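Local atomic coordinates of soluble lytic murein transglycosylase (Escherichia coli, PDB entry 1QSA), a protein that cleaves the glycosidic bonds between N-acetylmuramic acid and N-acetylglucosamine in peptidoglycan, leaving a 1,6-anhydro bond in the muramic acid residue. Residues 228-233 with 260-265; 294-299 with 575-580; 302-307 with 322-327; 328-333 with 337-342; 344-349 with 358-363. All blocks are in the same frame, centred on the assembly; numbering follows the deposited sequence.

From the N terminus, contact 1 comes first, closing a loop of 26 mostly helical residues in which the start of helix 230-243 meets the turn after helix 248-260. Contact 2 then opens on helix 285-298 and closes, after 275 intervening residues, on helix 572-578, bringing the alpha-superhelix against the C-terminal, lysozyme-like part of the chain. Contacts 3, 4 and 5 all fall within that long loop. They follow one another in series without crossing, stepping from helix 301-310 to 319-331, to 335-346 and to the end of 351-359. Contact 2 touches contacts 1 and 3 through Met294 and Leu296, and contacts 3, 4 and 5 touch one another.

Contact 1: residues 228-233 with 260-265; sequences QDAENA and WRLMGN
Ala230 opens helix 230-243 and pushes its methyl into the turn that follows helix 248-260, a join between successive helices of the alpha-superhelix. Its CB meets two side chains and one backbone atom: Arg261 CB at 3.7 Å, Arg261 O, and the CD2 branch of Leu262 at 3.8 Å. Leu262 CG stands anti to its own carbonyl carbon (chi1 -68°), and this brings the CD2 methyl up to the alanine. Arg261 touches with its first side-chain carbon alone. Beyond it the chain folds at chi2 and chi3 (-48° and -57°), leading the guanidinium away from the alanine; the side chain touches Arg227 on helix 212-228. No hydrogen bond crosses between residues 228-233 and 260-265, and the join is small and apolar. Polar links lie around it: Glu231 forms a salt bridge with Arg234 and a hydrogen bond with Gln271, while Leu262 O accepts from Arg275 on helix 269-280. Asp229 caps the helix start at the N-cap position, right before Ala230. Its OD1 receives Asn232 N at 2.9 Å in a fairly straight bond, the N-H arriving from well above the carboxylate plane.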
# COMPACT_ATOMS: atom_id res chain seq x y z
N GLN A 228 13.68 -21.30 -2.13
CA GLN A 228 13.51 -22.57 -1.43
C GLN A 228 14.84 -23.10 -0.88
O GLN A 228 14.90 -23.57 0.26
CB GLN A 228 12.93 -23.63 -2.38
CG GLN A 228 11.53 -23.36 -2.92
CD GLN A 228 11.06 -24.42 -3.91
OE1 GLN A 228 11.62 -25.52 -3.98
NE2 GLN A 228 10.03 -24.09 -4.69
N ASP A 229 15.89 -23.00 -1.68
CA ASP A 229 17.21 -23.52 -1.32
C ASP A 229 18.29 -22.71 -2.04
O ASP A 229 18.62 -22.98 -3.20
CB ASP A 229 17.27 -25.00 -1.75
CG ASP A 229 18.50 -25.73 -1.24
OD1 ASP A 229 19.59 -25.14 -1.13
OD2 ASP A 229 18.37 -26.95 -0.96
N ALA A 230 18.85 -21.74 -1.32
CA ALA A 230 19.87 -20.87 -1.88
C ALA A 230 21.12 -21.59 -2.38
O ALA A 230 21.71 -21.18 -3.38
CB ALA A 230 20.25 -19.79 -0.86
N GLU A 231 21.51 -22.67 -1.70
CA GLU A 231 22.70 -23.43 -2.09
C GLU A 231 22.47 -24.21 -3.39
O GLU A 231 23.35 -24.24 -4.26
CB GLU A 231 23.15 -24.37 -0.96
CG GLU A 231 24.46 -25.14 -1.25
CD GLU A 231 25.69 -24.25 -1.40
OE1 GLU A 231 25.58 -23.01 -1.27
OE2 GLU A 231 26.78 -24.79 -1.64
N ASN A 232 21.30 -24.83 -3.51
CA ASN A 232 20.95 -25.58 -4.71
C ASN A 232 21.03 -24.62 -5.91
O ASN A 232 21.60 -24.95 -6.95
CB ASN A 232 19.54 -26.16 -4.58
CG ASN A 232 19.14 -27.01 -5.77
OD1 ASN A 232 18.01 -26.92 -6.25
ND2 ASN A 232 20.05 -27.83 -6.25
N ALA A 233 20.52 -23.41 -5.73
CA ALA A 233 20.55 -22.41 -6.80
C ALA A 233 21.98 -21.93 -7.10
O ALA A 233 22.36 -21.78 -8.25
CB ALA A 233 19.66 -21.23 -6.43
N TRP A 260 20.85 -12.44 -2.83
CA TRP A 260 19.73 -11.96 -2.03
C TRP A 260 19.32 -12.98 -0.98
O TRP A 260 18.77 -12.63 0.06
CB TRP A 260 18.50 -11.71 -2.91
CG TRP A 260 18.39 -10.32 -3.42
CD1 TRP A 260 18.60 -9.89 -4.69
CD2 TRP A 260 18.03 -9.17 -2.65
NE1 TRP A 260 18.40 -8.53 -4.77
CE2 TRP A 260 18.05 -8.06 -3.53
CE3 TRP A 260 17.69 -8.96 -1.31
CZ2 TRP A 260 17.74 -6.77 -3.11
CZ3 TRP A 260 17.39 -7.66 -0.89
CH2 TRP A 260 17.42 -6.59 -1.79
N ARG A 261 19.50 -14.26 -1.32
CA ARG A 261 19.11 -15.35 -0.43
C ARG A 261 20.22 -15.82 0.51
O ARG A 261 20.04 -16.79 1.24
CB ARG A 261 18.59 -16.55 -1.25
CG ARG A 261 17.58 -16.21 -2.34
CD ARG A 261 16.45 -15.30 -1.86
NE ARG A 261 15.72 -15.84 -0.73
CZ ARG A 261 14.51 -15.42 -0.36
NH1 ARG A 261 13.89 -14.48 -1.06
NH2 ARG A 261 13.91 -15.97 0.69
N LEU A 262 21.37 -15.15 0.47
CA LEU A 262 22.49 -15.51 1.35
C LEU A 262 22.76 -14.38 2.35
O LEU A 262 23.89 -14.16 2.75
CB LEU A 262 23.74 -15.80 0.51
CG LEU A 262 23.67 -17.06 -0.36
CD1 LEU A 262 24.90 -17.17 -1.24
CD2 LEU A 262 23.51 -18.29 0.53
N MET A 263 21.69 -13.68 2.72
CA MET A 263 21.75 -12.56 3.66
C MET A 263 21.43 -12.96 5.09
O MET A 263 21.38 -12.11 5.98
CB MET A 263 20.77 -11.46 3.24
CG MET A 263 21.15 -10.74 1.97
SD MET A 263 22.76 -9.95 2.12
CE MET A 263 22.95 -9.29 0.48
N GLY A 264 21.16 -14.25 5.30
CA GLY A 264 20.84 -14.74 6.63
C GLY A 264 22.04 -14.88 7.54
O GLY A 264 23.19 -14.77 7.12
N ASN A 265 21.76 -15.12 8.82
CA ASN A 265 22.78 -15.30 9.85
C ASN A 265 23.49 -16.66 9.74
O ASN A 265 24.65 -16.82 10.14
CB ASN A 265 22.12 -15.19 11.23
CG ASN A 265 20.76 -15.90 11.31
OD1 ASN A 265 20.44 -16.76 10.47
ND2 ASN A 265 19.96 -15.55 12.31

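Contact 2: residues 294-299 with 575-580; sequences MALGTG and FVESIP
Glu577 OE1 is gripped by two groups, Lys589 NZ in a salt bridge and Tyr352 OH in a hydrogen bond, while the aliphatic part of the same side chain packs on Leu296. Here the end of helix 285-298 in the alpha-superhelix meets the end of helix 572-578 in the C-terminal, lysozyme-like region. Glu577 OE2 forms a salt bridge with Arg293 NH2, one turn before Leu296, so both carboxylate oxygens have partners and the buried group is probably held ionised. Its CG is anti to the backbone N (chi1 -167°) and the chain bends at chi2. CB and CG thereby lie against Leu296, with CG 3.7 Å from Leu296 CD1, and the charged end turns off toward its partners. The leucine and glutamate side chains cross obliquely. Beside them the two backbones come close, Gly297 CA and Ser578 CA being 5.0 Å apart. Ser578 lies directly on the glycine, its CB 3.4 Å from Gly297 CA. A side chain on Gly297 would have almost no room, since a CB there would fall only 3.1 Å from Ser578 CB. Ser578 OG takes the crowded position between its backbone N and carbonyl carbon (chi1 61°), bonds to Ala574 O in the preceding turn, and rests 3.4 Å from Gly297 CA.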
# COMPACT_ATOMS: atom_id res chain seq x y z
N MET A 294 23.38 -5.30 6.10
CA MET A 294 23.97 -6.46 6.79
C MET A 294 25.15 -5.99 7.65
O MET A 294 25.33 -6.43 8.78
CB MET A 294 24.45 -7.52 5.79
CG MET A 294 25.20 -8.67 6.47
SD MET A 294 25.70 -9.94 5.32
CE MET A 294 24.30 -11.02 5.40
N ALA A 295 25.97 -5.09 7.10
CA ALA A 295 27.11 -4.55 7.83
C ALA A 295 26.61 -3.74 9.04
O ALA A 295 27.16 -3.87 10.14
CB ALA A 295 27.96 -3.66 6.90
N LEU A 296 25.58 -2.92 8.84
CA LEU A 296 25.02 -2.13 9.93
C LEU A 296 24.41 -3.02 11.02
O LEU A 296 24.53 -2.74 12.21
CB LEU A 296 23.92 -1.19 9.43
CG LEU A 296 24.38 0.08 8.69
CD1 LEU A 296 23.15 0.84 8.18
CD2 LEU A 296 25.22 0.96 9.61
N GLY A 297 23.77 -4.09 10.59
CA GLY A 297 23.12 -4.99 11.54
C GLY A 297 24.06 -5.86 12.35
O GLY A 297 23.63 -6.51 13.30
N THR A 298 25.35 -5.87 11.99
CA THR A 298 26.32 -6.69 12.71
C THR A 298 27.46 -5.90 13.34
O THR A 298 28.39 -6.48 13.91
CB THR A 298 26.89 -7.80 11.78
OG1 THR A 298 27.57 -7.19 10.67
CG2 THR A 298 25.77 -8.70 11.27
N GLY A 299 27.41 -4.57 13.20
CA GLY A 299 28.45 -3.72 13.78
C GLY A 299 29.76 -3.80 13.03
O GLY A 299 30.83 -3.51 13.58
N PHE A 575 20.19 -0.40 14.34
CA PHE A 575 19.16 -1.43 14.49
C PHE A 575 17.93 -1.10 13.60
O PHE A 575 17.45 -1.96 12.88
CB PHE A 575 18.74 -1.60 15.95
CG PHE A 575 17.77 -2.73 16.15
CD1 PHE A 575 18.23 -4.04 16.29
CD2 PHE A 575 16.40 -2.50 16.11
CE1 PHE A 575 17.31 -5.10 16.38
CE2 PHE A 575 15.48 -3.55 16.19
CZ PHE A 575 15.95 -4.85 16.33
N VAL A 576 17.49 0.15 13.61
CA VAL A 576 16.34 0.55 12.78
C VAL A 576 16.66 0.36 11.29
O VAL A 576 15.89 -0.26 10.55
CB VAL A 576 15.96 2.03 13.02
CG1 VAL A 576 14.92 2.51 11.97
CG2 VAL A 576 15.40 2.20 14.42
N GLU A 577 17.82 0.85 10.86
CA GLU A 577 18.19 0.78 9.46
C GLU A 577 18.42 -0.63 8.93
O GLU A 577 18.20 -0.90 7.75
CB GLU A 577 19.42 1.65 9.17
CG GLU A 577 19.65 1.86 7.68
CD GLU A 577 18.45 2.48 7.00
OE1 GLU A 577 17.96 3.52 7.48
OE2 GLU A 577 17.96 1.94 6.00
N SER A 578 18.86 -1.53 9.81
CA SER A 578 19.15 -2.91 9.43
C SER A 578 17.97 -3.87 9.52
O SER A 578 18.10 -5.05 9.18
CB SER A 578 20.36 -3.46 10.20
OG SER A 578 20.13 -3.47 11.59
N ILE A 579 16.82 -3.40 9.99
CA ILE A 579 15.62 -4.25 10.03
C ILE A 579 15.46 -4.79 8.60
O ILE A 579 15.38 -4.02 7.64
CB ILE A 579 14.39 -3.44 10.46
CG1 ILE A 579 14.46 -3.18 11.98
CG2 ILE A 579 13.10 -4.20 10.09
CD1 ILE A 579 13.39 -2.21 12.52
N PRO A 580 15.46 -6.12 8.43
CA PRO A 580 15.36 -6.72 7.10
C PRO A 580 14.07 -6.61 6.30
O PRO A 580 14.11 -6.81 5.09
CB PRO A 580 15.78 -8.17 7.34
CG PRO A 580 15.34 -8.43 8.73
CD PRO A 580 15.63 -7.14 9.48

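Contact 3: residues 302-307 with 322-327; sequences RGLNTW and RYWQAD
Leu304 CD2 and Trp324 CE3 approach to 4.1 Å, an apolar touch between helix 301-310 and helix 319-331, successive helices of the alpha-superhelix. The methyl meets the indole obliquely, and the two side chains cross at about a right angle. Leu304 CG lies opposite the backbone N across CA-CB (chi1 177°), which directs the branch at the neighbouring helix. The same methyl passes 4.5 Å from Asp327 OD2, one turn further along the partner helix.

The next shell surrounds the indole. Tyr323 CD2 sits 3.7 Å above one face of the Trp324 ring, over its centre, while Trp324 CE2 lies in plane at the edge of the tyrosine ring. From the preceding helix 285-298, Leu296 packs against both Trp324 and Leu304: its CD2 is 3.6 Å from Trp324 CE3 and 3.8 Å from Leu304 CD1. Leu328 CD2 closes on Leu304 CD2 at 3.6 Å. Asp327 forms salt bridges with Arg301 at OD2 and Arg359 at OD1, where a glycerol, probably from the crystallisation liquor, also bonds.

Between residues 302-307 and 322-327 the touch is apolar, but Asp327 adds a salt bridge to Arg301 at the start of the first helix. Its other mate, Arg359, and the acceptor of the indole N-H, Tyr352, both stand on helix 351-359. The leucine therefore settles by shape among carbon surfaces, while the bond from NE1 to Tyr352 OH probably helps to set the rotation of the indole, together with Tyr323 over one face.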
# COMPACT_ATOMS: atom_id res chain seq x y z
N ARG A 302 34.40 -1.97 9.08
CA ARG A 302 35.11 -2.03 7.80
C ARG A 302 34.14 -2.33 6.68
O ARG A 302 34.25 -1.79 5.57
CB ARG A 302 36.20 -3.10 7.82
CG ARG A 302 37.36 -2.71 8.67
CD ARG A 302 38.54 -3.66 8.57
NE ARG A 302 39.67 -3.05 9.26
CZ ARG A 302 40.82 -3.67 9.54
NH1 ARG A 302 41.00 -4.94 9.21
NH2 ARG A 302 41.78 -3.01 10.17
N GLY A 303 33.18 -3.21 6.97
CA GLY A 303 32.17 -3.58 5.99
C GLY A 303 31.30 -2.40 5.60
O GLY A 303 30.96 -2.23 4.45
N LEU A 304 30.94 -1.57 6.58
CA LEU A 304 30.11 -0.41 6.29
C LEU A 304 30.87 0.51 5.35
O LEU A 304 30.30 1.01 4.38
CB LEU A 304 29.76 0.33 7.59
CG LEU A 304 28.94 1.61 7.38
CD1 LEU A 304 27.61 1.27 6.67
CD2 LEU A 304 28.71 2.32 8.71
N ASN A 305 32.15 0.74 5.64
CA ASN A 305 32.98 1.60 4.80
C ASN A 305 33.06 1.04 3.38
O ASN A 305 32.80 1.74 2.41
CB ASN A 305 34.39 1.75 5.40
CG ASN A 305 35.26 2.71 4.60
OD1 ASN A 305 36.24 2.31 3.96
ND2 ASN A 305 34.91 3.99 4.62
N THR A 306 33.36 -0.26 3.28
CA THR A 306 33.48 -0.93 1.99
C THR A 306 32.21 -0.88 1.14
O THR A 306 32.23 -0.47 -0.02
CB THR A 306 33.86 -2.40 2.17
OG1 THR A 306 35.16 -2.48 2.78
CG2 THR A 306 33.87 -3.15 0.82
N TRP A 307 31.10 -1.31 1.74
CA TRP A 307 29.83 -1.36 1.03
C TRP A 307 29.13 -0.02 0.74
O TRP A 307 28.51 0.13 -0.31
CB TRP A 307 28.92 -2.39 1.70
CG TRP A 307 29.51 -3.78 1.60
CD1 TRP A 307 30.07 -4.51 2.62
CD2 TRP A 307 29.67 -4.57 0.41
NE1 TRP A 307 30.57 -5.69 2.13
CE2 TRP A 307 30.34 -5.76 0.78
CE3 TRP A 307 29.31 -4.39 -0.93
CZ2 TRP A 307 30.66 -6.76 -0.14
CZ3 TRP A 307 29.63 -5.38 -1.85
CH2 TRP A 307 30.30 -6.55 -1.45
N ARG A 322 23.57 9.33 3.62
CA ARG A 322 24.28 10.55 3.98
C ARG A 322 24.58 10.48 5.49
O ARG A 322 25.70 10.78 5.92
CB ARG A 322 23.44 11.78 3.66
CG ARG A 322 23.33 12.03 2.16
CD ARG A 322 22.34 13.14 1.86
NE ARG A 322 22.82 14.44 2.31
CZ ARG A 322 22.03 15.47 2.58
NH1 ARG A 322 20.71 15.36 2.48
NH2 ARG A 322 22.56 16.62 2.98
N TYR A 323 23.61 10.03 6.29
CA TYR A 323 23.84 9.93 7.73
C TYR A 323 24.95 8.92 8.01
O TYR A 323 25.84 9.20 8.81
CB TYR A 323 22.58 9.49 8.50
CG TYR A 323 22.89 9.27 9.98
CD1 TYR A 323 22.96 10.34 10.88
CD2 TYR A 323 23.20 7.99 10.47
CE1 TYR A 323 23.35 10.15 12.21
CE2 TYR A 323 23.58 7.79 11.79
CZ TYR A 323 23.65 8.86 12.65
OH TYR A 323 24.02 8.67 13.95
N TRP A 324 24.91 7.76 7.37
CA TRP A 324 25.94 6.75 7.65
C TRP A 324 27.32 7.15 7.14
O TRP A 324 28.34 6.73 7.70
CB TRP A 324 25.48 5.35 7.24
CG TRP A 324 24.41 4.83 8.19
CD1 TRP A 324 23.07 4.72 7.94
CD2 TRP A 324 24.59 4.50 9.58
NE1 TRP A 324 22.40 4.35 9.08
CE2 TRP A 324 23.30 4.20 10.10
CE3 TRP A 324 25.70 4.42 10.43
CZ2 TRP A 324 23.09 3.84 11.44
CZ3 TRP A 324 25.50 4.05 11.77
CH2 TRP A 324 24.20 3.77 12.26
N GLN A 325 27.35 8.03 6.15
CA GLN A 325 28.63 8.54 5.65
C GLN A 325 29.18 9.46 6.76
O GLN A 325 30.37 9.42 7.07
CB GLN A 325 28.44 9.35 4.37
CG GLN A 325 29.74 9.91 3.80
CD GLN A 325 30.73 8.82 3.41
OE1 GLN A 325 31.51 8.35 4.24
NE2 GLN A 325 30.70 8.43 2.14
N ALA A 326 28.30 10.27 7.34
CA ALA A 326 28.67 11.16 8.43
C ALA A 326 29.15 10.34 9.63
O ALA A 326 30.12 10.70 10.28
CB ALA A 326 27.48 12.01 8.83
N ASP A 327 28.46 9.23 9.90
CA ASP A 327 28.84 8.34 11.02
C ASP A 327 30.28 7.81 10.84
O ASP A 327 31.07 7.81 11.79
CB ASP A 327 27.86 7.18 11.12
CG ASP A 327 28.14 6.27 12.30
OD1 ASP A 327 27.73 6.60 13.43
OD2 ASP A 327 28.79 5.23 12.08

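Contact 4: residues 328-333 with 337-342; sequences LLLERG and EAKEIL
The Glu337 carboxylate carries both methyls of Leu329 over one and the same face: CD1 lies 3.7 Å from Glu337 OE2 and CD2 lies 3.8 Å from Glu337 OE1. This is the closed end of a helical hairpin in the alpha-superhelix, where helix 319-331 turns back into helix 335-346. The glutamate chain is extended beyond CG, with CG anti to the backbone N (chi1 -164°), which lays the carboxylate across the leucine branch; the two side chains cross at about a right angle. Deeper in, Leu329 CB rests 3.7 Å from Ala338 CB, and the CD1 methyl that faces the carboxylate also reaches Ile341 CD1 at 3.9 Å. Cut back to an alanine, Leu329 would probably no longer cover Ile341 CD1 and the flat face of Glu337, and a gap would open at the hairpin end. On the other flank, Leu330 brings its branch point onto the alanine, and its CD2 passes by the aliphatic part of Lys339, whose NZ forms a salt bridge with Glu335. The turn leaves helix 319-331 through a Schellman motif at Gly333, where the backbone angles (phi 84°) would jam a side chain against the preceding carbonyl O. The small Ala338 is consistent with the close approach here, Leu329 CA to Ala338 CA being 5.4 Å, and its methyl sits between the two leucines with CB 3.5 Å from Leu330 CG.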
# COMPACT_ATOMS: atom_id res chain seq x y z
N LEU A 328 30.61 7.40 9.62
CA LEU A 328 31.96 6.90 9.32
C LEU A 328 33.00 8.02 9.47
O LEU A 328 34.06 7.82 10.07
CB LEU A 328 32.01 6.37 7.89
CG LEU A 328 31.29 5.06 7.58
CD1 LEU A 328 31.31 4.85 6.07
CD2 LEU A 328 31.97 3.90 8.32
N LEU A 329 32.68 9.20 8.95
CA LEU A 329 33.58 10.36 9.01
C LEU A 329 33.85 10.79 10.45
O LEU A 329 34.97 11.16 10.80
CB LEU A 329 33.00 11.54 8.23
CG LEU A 329 33.07 11.41 6.70
CD1 LEU A 329 32.18 12.49 6.06
CD2 LEU A 329 34.52 11.52 6.22
N LEU A 330 32.82 10.73 11.30
CA LEU A 330 33.00 11.08 12.71
C LEU A 330 34.00 10.13 13.36
O LEU A 330 34.91 10.58 14.05
CB LEU A 330 31.68 11.02 13.47
CG LEU A 330 30.70 12.17 13.21
CD1 LEU A 330 29.32 11.83 13.82
CD2 LEU A 330 31.26 13.45 13.84
N GLU A 331 33.87 8.82 13.11
CA GLU A 331 34.80 7.87 13.72
C GLU A 331 36.23 8.07 13.21
O GLU A 331 37.19 7.81 13.93
CB GLU A 331 34.37 6.41 13.48
CG GLU A 331 35.21 5.46 14.33
CD GLU A 331 34.81 4.00 14.24
OE1 GLU A 331 34.05 3.60 13.33
OE2 GLU A 331 35.30 3.23 15.11
N ARG A 332 36.35 8.50 11.95
CA ARG A 332 37.64 8.77 11.33
C ARG A 332 38.24 10.10 11.81
O ARG A 332 39.36 10.45 11.44
CB ARG A 332 37.51 8.76 9.81
CG ARG A 332 37.32 7.38 9.20
CD ARG A 332 38.60 6.58 9.30
NE ARG A 332 38.50 5.24 8.73
CZ ARG A 332 38.85 4.92 7.49
NH1 ARG A 332 39.30 5.84 6.65
NH2 ARG A 332 38.73 3.66 7.08
N GLY A 333 37.49 10.86 12.61
CA GLY A 333 38.00 12.13 13.11
C GLY A 333 37.85 13.32 12.18
O GLY A 333 38.52 14.34 12.36
N GLU A 337 33.63 17.82 8.19
CA GLU A 337 32.97 17.20 7.05
C GLU A 337 31.71 16.46 7.49
O GLU A 337 30.65 16.58 6.85
CB GLU A 337 33.91 16.24 6.34
CG GLU A 337 33.44 15.85 4.94
CD GLU A 337 34.37 14.87 4.21
OE1 GLU A 337 35.57 14.79 4.56
OE2 GLU A 337 33.88 14.20 3.27
N ALA A 338 31.82 15.71 8.58
CA ALA A 338 30.68 14.95 9.09
C ALA A 338 29.56 15.86 9.59
O ALA A 338 28.38 15.65 9.25
CB ALA A 338 31.13 14.02 10.22
N LYS A 339 29.92 16.88 10.36
CA LYS A 339 28.91 17.77 10.92
C LYS A 339 28.23 18.67 9.90
O LYS A 339 27.10 19.10 10.12
CB LYS A 339 29.44 18.53 12.15
CG LYS A 339 29.63 17.56 13.34
CD LYS A 339 30.08 18.23 14.62
CE LYS A 339 30.37 17.16 15.69
NZ LYS A 339 30.89 17.76 16.95
N GLU A 340 28.89 18.91 8.77
CA GLU A 340 28.26 19.70 7.72
C GLU A 340 27.15 18.83 7.11
O GLU A 340 26.06 19.33 6.81
CB GLU A 340 29.28 20.13 6.67
CG GLU A 340 28.69 20.93 5.50
CD GLU A 340 27.86 22.15 5.93
OE1 GLU A 340 28.22 22.83 6.92
OE2 GLU A 340 26.83 22.43 5.26
N ILE A 341 27.41 17.53 6.96
CA ILE A 341 26.40 16.62 6.41
C ILE A 341 25.21 16.57 7.36
O ILE A 341 24.06 16.66 6.93
CB ILE A 341 26.94 15.16 6.22
CG1 ILE A 341 28.00 15.12 5.12
CG2 ILE A 341 25.77 14.20 5.89
CD1 ILE A 341 28.70 13.76 4.97
N LEU A 342 25.49 16.43 8.66
CA LEU A 342 24.45 16.37 9.69
C LEU A 342 23.65 17.68 9.71
O LEU A 342 22.43 17.65 9.79
CB LEU A 342 25.07 16.09 11.06
CG LEU A 342 25.73 14.71 11.20
CD1 LEU A 342 26.26 14.54 12.62
CD2 LEU A 342 24.72 13.59 10.87

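Contact 5: residues 344-349 with 358-363; sequences QLMQQR and QRIGEE. With SO4 (sulfate ion), chain B.
Met346 SD presses on Ile360 CD1 at 3.4 Å, the tight point where two helix ends of the alpha-superhelix meet, that of helix 335-346 and the turn after helix 351-359. The latter helix ends in a Schellman motif, with Gly361 at positive phi, after which Glu362 comes back to the methionine. Met346 bends at chi3 (67°), turning CE aside to Glu362, where it lies 3.5 Å from OE1 and 3.7 Å from CB. The methionine and glutamate cross at about a right angle, and OE2 of the glutamate bonds to His343. The loose side is formed by the exposed Glu362 and Glu363, with Met346 CE 4.0 Å from Glu363 O. Separately, Arg349 faces a sulfate, probably from the crystallisation liquor, which lies at the edge of the guanidinium and near its plane. Arg349 NE donates to sulfate O3 in a weak bond of 3.4 Å (147°). The anion is also held by Arg448 and Tyr597, and Arg349 NH1 pairs with Asp443. With a leucine at this position, Asp443 is likely to lose a charged partner and the sulfate one donor. The methionine thus joins the two helix ends by its polarisable sulfur and methyl, whereas the arginine meets the anion by charge and one weak N-H bond.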
# COMPACT_ATOMS: atom_id res chain seq x y z
N GLN A 344 23.21 19.72 7.21
CA GLN A 344 22.40 19.78 5.99
C GLN A 344 21.16 18.91 6.16
O GLN A 344 20.06 19.28 5.75
CB GLN A 344 23.21 19.33 4.77
CG GLN A 344 24.14 20.41 4.25
CD GLN A 344 23.41 21.72 3.99
OE1 GLN A 344 22.62 21.83 3.05
NE2 GLN A 344 23.66 22.71 4.84
N LEU A 345 21.33 17.76 6.80
CA LEU A 345 20.22 16.84 7.04
C LEU A 345 19.17 17.47 7.95
O LEU A 345 17.97 17.32 7.71
CB LEU A 345 20.72 15.53 7.64
CG LEU A 345 21.21 14.45 6.66
CD1 LEU A 345 21.74 13.26 7.45
CD2 LEU A 345 20.05 14.02 5.77
N MET A 346 19.61 18.19 8.97
CA MET A 346 18.72 18.84 9.92
C MET A 346 17.78 19.86 9.28
O MET A 346 16.74 20.19 9.85
CB MET A 346 19.52 19.52 11.03
CG MET A 346 20.10 18.56 12.06
SD MET A 346 21.29 19.39 13.15
CE MET A 346 20.23 20.49 14.06
N GLN A 347 18.17 20.38 8.12
CA GLN A 347 17.35 21.37 7.40
C GLN A 347 16.14 20.71 6.75
O GLN A 347 15.20 21.40 6.34
CB GLN A 347 18.20 22.09 6.34
CG GLN A 347 19.29 22.96 6.93
CD GLN A 347 20.20 23.60 5.89
OE1 GLN A 347 21.28 24.08 6.21
NE2 GLN A 347 19.75 23.61 4.64
N GLN A 348 16.20 19.39 6.63
CA GLN A 348 15.14 18.61 6.00
C GLN A 348 14.12 18.07 6.98
O GLN A 348 14.26 18.23 8.19
CB GLN A 348 15.74 17.48 5.17
CG GLN A 348 16.73 17.96 4.11
CD GLN A 348 17.57 16.83 3.52
OE1 GLN A 348 18.68 17.06 3.05
NE2 GLN A 348 17.05 15.60 3.55
N ARG A 349 13.10 17.40 6.45
CA ARG A 349 12.02 16.86 7.26
C ARG A 349 12.14 15.34 7.40
O ARG A 349 12.56 14.67 6.47
CB ARG A 349 10.69 17.21 6.58
CG ARG A 349 9.42 16.81 7.30
CD ARG A 349 8.19 17.01 6.39
NE ARG A 349 8.28 16.17 5.19
CZ ARG A 349 8.64 16.61 3.99
NH1 ARG A 349 8.88 17.90 3.78
NH2 ARG A 349 8.71 15.76 2.98
N GLN A 358 19.74 14.89 17.06
CA GLN A 358 20.05 14.21 18.31
C GLN A 358 21.53 13.78 18.37
O GLN A 358 22.16 13.91 19.41
CB GLN A 358 19.12 13.00 18.53
CG GLN A 358 19.30 12.36 19.92
CD GLN A 358 18.06 11.63 20.44
OE1 GLN A 358 17.04 11.52 19.75
NE2 GLN A 358 18.15 11.11 21.66
N ARG A 359 22.08 13.35 17.24
CA ARG A 359 23.48 12.93 17.19
C ARG A 359 24.44 14.05 17.59
O ARG A 359 25.34 13.84 18.39
CB ARG A 359 23.84 12.38 15.80
CG ARG A 359 25.30 11.87 15.68
CD ARG A 359 25.54 10.71 16.65
NE ARG A 359 26.94 10.28 16.74
CZ ARG A 359 27.52 9.44 15.90
NH1 ARG A 359 26.87 9.01 14.82
NH2 ARG A 359 28.79 9.08 16.10
N ILE A 360 24.21 15.27 17.09
CA ILE A 360 25.10 16.38 17.45
C ILE A 360 24.65 17.22 18.64
O ILE A 360 25.24 18.27 18.93
CB ILE A 360 25.43 17.28 16.26
CG1 ILE A 360 24.16 17.90 15.67
CG2 ILE A 360 26.19 16.48 15.22
CD1 ILE A 360 24.42 18.69 14.41
N GLY A 361 23.61 16.77 19.33
CA GLY A 361 23.12 17.47 20.51
C GLY A 361 22.44 18.81 20.28
O GLY A 361 22.49 19.68 21.15
N GLU A 362 21.83 18.98 19.11
CA GLU A 362 21.13 20.21 18.80
C GLU A 362 19.63 19.96 18.71
O GLU A 362 19.19 18.84 18.44
CB GLU A 362 21.66 20.81 17.50
CG GLU A 362 23.09 21.35 17.64
CD GLU A 362 23.69 21.81 16.32
OE1 GLU A 362 22.94 22.27 15.44
OE2 GLU A 362 24.92 21.70 16.18
N GLU A 363 18.83 20.97 19.02
CA GLU A 363 17.38 20.83 18.96
C GLU A 363 16.93 20.85 17.50
O GLU A 363 17.40 21.66 16.70
CB GLU A 363 16.71 21.95 19.76
CG GLU A 363 15.20 21.86 19.78
CD GLU A 363 14.57 22.61 20.94
OE1 GLU A 363 14.90 23.81 21.14
OE2 GLU A 363 13.73 22.00 21.65
S SO4 B . 7.59 12.97 7.37
O1 SO4 B . 8.18 12.36 8.58
O2 SO4 B . 7.17 14.35 7.68
O3 SO4 B . 8.63 12.99 6.32
O4 SO4 B . 6.44 12.18 6.89